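Local coordinates for LPXTG cell wall anchor domain-containing protein (Lactobacillus rhamnosus, PDB 7CBS) that serves as the basal pilin of the SpaCBA pilus, is atypically adhesive, and probably helps fix the sortase-assembled fibre to the bacterial cell wall, at residues A75-L80 against G86-A91. Numbering follows the deposited sequence.
Sequences ADFWQL and GAIEVA
The Phe77 ring and the Trp78 indole reach from helix 74-84 to the start of helix 88-95; the two helices form the connection between strands 67-72 and 107-112, antiparallel neighbours in the sheet of the pilin domain. Phe77 CD2 rests over one face of the indole, 3.6 Å from its plane and nearer the ring border than the centre; Trp78 CD2 in turn is level with the phenyl, at its edge. Ile88 meets the indole at its edge, near the ring plane, with CD1 4.2 Å from Trp78 CZ3. The phenyl meets the second helix obliquely: CE1 of Phe77 comes to 3.8 Å from Ala91 CB. A chi1 of -175° turns Phe77 CG away from its own N and lets the side chain cross that of Ile88 at about a right angle. Farther along, Leu80 CB faces Ala91 CB at 4.3 Å. No hydrogen bond crosses between the segments; the contact is apolar throughout. Val153 and Val155 of strand 152-155 and Val134 of strand 131-141 lie against Phe77, and Val155 and Val134 also touch Trp78, so this aromatic pair bridges sheet and second helix. Trp78 NE1 gives its hydrogen bond to Ala132 O, while Phe77 CZ ends 4.0 Å from Ile88 CG2.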
# COMPACT_ATOMS: atom_id res chain seq x y z
N ALA A 75 -3.57 -14.51 16.07
CA ALA A 75 -3.52 -15.80 16.80
C ALA A 75 -4.73 -15.93 17.72
O ALA A 75 -5.38 -17.01 17.69
CB ALA A 75 -2.23 -15.92 17.59
N ASP A 76 -5.02 -14.90 18.52
CA ASP A 76 -6.18 -14.86 19.45
C ASP A 76 -7.48 -14.95 18.64
O ASP A 76 -8.39 -15.68 19.06
CB ASP A 76 -6.17 -13.61 20.34
CG ASP A 76 -5.08 -13.63 21.40
OD1 ASP A 76 -4.63 -14.74 21.75
OD2 ASP A 76 -4.68 -12.54 21.86
N PHE A 77 -7.55 -14.24 17.51
CA PHE A 77 -8.76 -14.17 16.64
C PHE A 77 -9.11 -15.58 16.15
O PHE A 77 -10.26 -15.99 16.36
CB PHE A 77 -8.58 -13.21 15.47
CG PHE A 77 -9.83 -13.05 14.64
CD1 PHE A 77 -10.83 -12.16 15.02
CD2 PHE A 77 -10.05 -13.82 13.51
CE1 PHE A 77 -11.99 -12.03 14.28
CE2 PHE A 77 -11.21 -13.69 12.77
CZ PHE A 77 -12.18 -12.79 13.16
N TRP A 78 -8.17 -16.29 15.53
CA TRP A 78 -8.42 -17.62 14.91
C TRP A 78 -8.63 -18.69 15.99
O TRP A 78 -9.32 -19.68 15.70
CB TRP A 78 -7.30 -18.02 13.94
CG TRP A 78 -7.23 -17.11 12.75
CD1 TRP A 78 -6.14 -16.42 12.30
CD2 TRP A 78 -8.32 -16.77 11.88
NE1 TRP A 78 -6.47 -15.68 11.20
CE2 TRP A 78 -7.80 -15.87 10.92
CE3 TRP A 78 -9.67 -17.13 11.80
CZ2 TRP A 78 -8.59 -15.34 9.90
CZ3 TRP A 78 -10.45 -16.60 10.80
CH2 TRP A 78 -9.91 -15.71 9.87
N GLN A 79 -8.05 -18.48 17.17
CA GLN A 79 -8.22 -19.36 18.36
C GLN A 79 -9.67 -19.24 18.85
O GLN A 79 -10.26 -20.27 19.20
CB GLN A 79 -7.19 -18.98 19.43
N LEU A 80 -10.22 -18.02 18.84
CA LEU A 80 -11.61 -17.71 19.29
C LEU A 80 -12.61 -18.28 18.29
O LEU A 80 -13.59 -18.92 18.72
CB LEU A 80 -11.76 -16.19 19.41
CG LEU A 80 -11.38 -15.60 20.77
CD1 LEU A 80 -11.33 -14.09 20.70
CD2 LEU A 80 -12.36 -16.06 21.83
N GLY A 86 -16.80 -21.13 14.13
CA GLY A 86 -16.76 -20.39 12.85
C GLY A 86 -17.61 -19.13 12.86
O GLY A 86 -17.97 -18.67 11.76
N ALA A 87 -17.91 -18.58 14.04
CA ALA A 87 -18.66 -17.32 14.22
C ALA A 87 -17.68 -16.14 14.15
O ALA A 87 -17.09 -15.77 15.19
CB ALA A 87 -19.41 -17.34 15.53
N ILE A 88 -17.53 -15.56 12.95
CA ILE A 88 -16.51 -14.50 12.63
C ILE A 88 -16.92 -13.19 13.33
O ILE A 88 -16.06 -12.60 14.01
CB ILE A 88 -16.37 -14.32 11.11
CG1 ILE A 88 -15.99 -15.63 10.41
CG2 ILE A 88 -15.40 -13.21 10.77
CD1 ILE A 88 -14.63 -16.17 10.80
N GLU A 89 -18.18 -12.78 13.16
CA GLU A 89 -18.77 -11.54 13.75
C GLU A 89 -18.63 -11.57 15.27
O GLU A 89 -18.24 -10.54 15.85
CB GLU A 89 -20.26 -11.41 13.38
CG GLU A 89 -20.68 -12.06 12.07
CD GLU A 89 -20.96 -13.56 12.12
OE1 GLU A 89 -21.80 -13.99 12.95
OE2 GLU A 89 -20.34 -14.29 11.32
N VAL A 90 -18.93 -12.71 15.90
CA VAL A 90 -18.89 -12.92 17.38
C VAL A 90 -17.46 -12.67 17.87
O VAL A 90 -17.30 -12.04 18.93
CB VAL A 90 -19.39 -14.32 17.77
CG1 VAL A 90 -19.14 -14.65 19.23
CG2 VAL A 90 -20.87 -14.49 17.45
N ALA A 91 -16.46 -13.14 17.12
CA ALA A 91 -15.01 -13.03 17.44
C ALA A 91 -14.54 -11.59 17.22
O ALA A 91 -13.69 -11.11 18.01
CB ALA A 91 -14.22 -14.01 16.61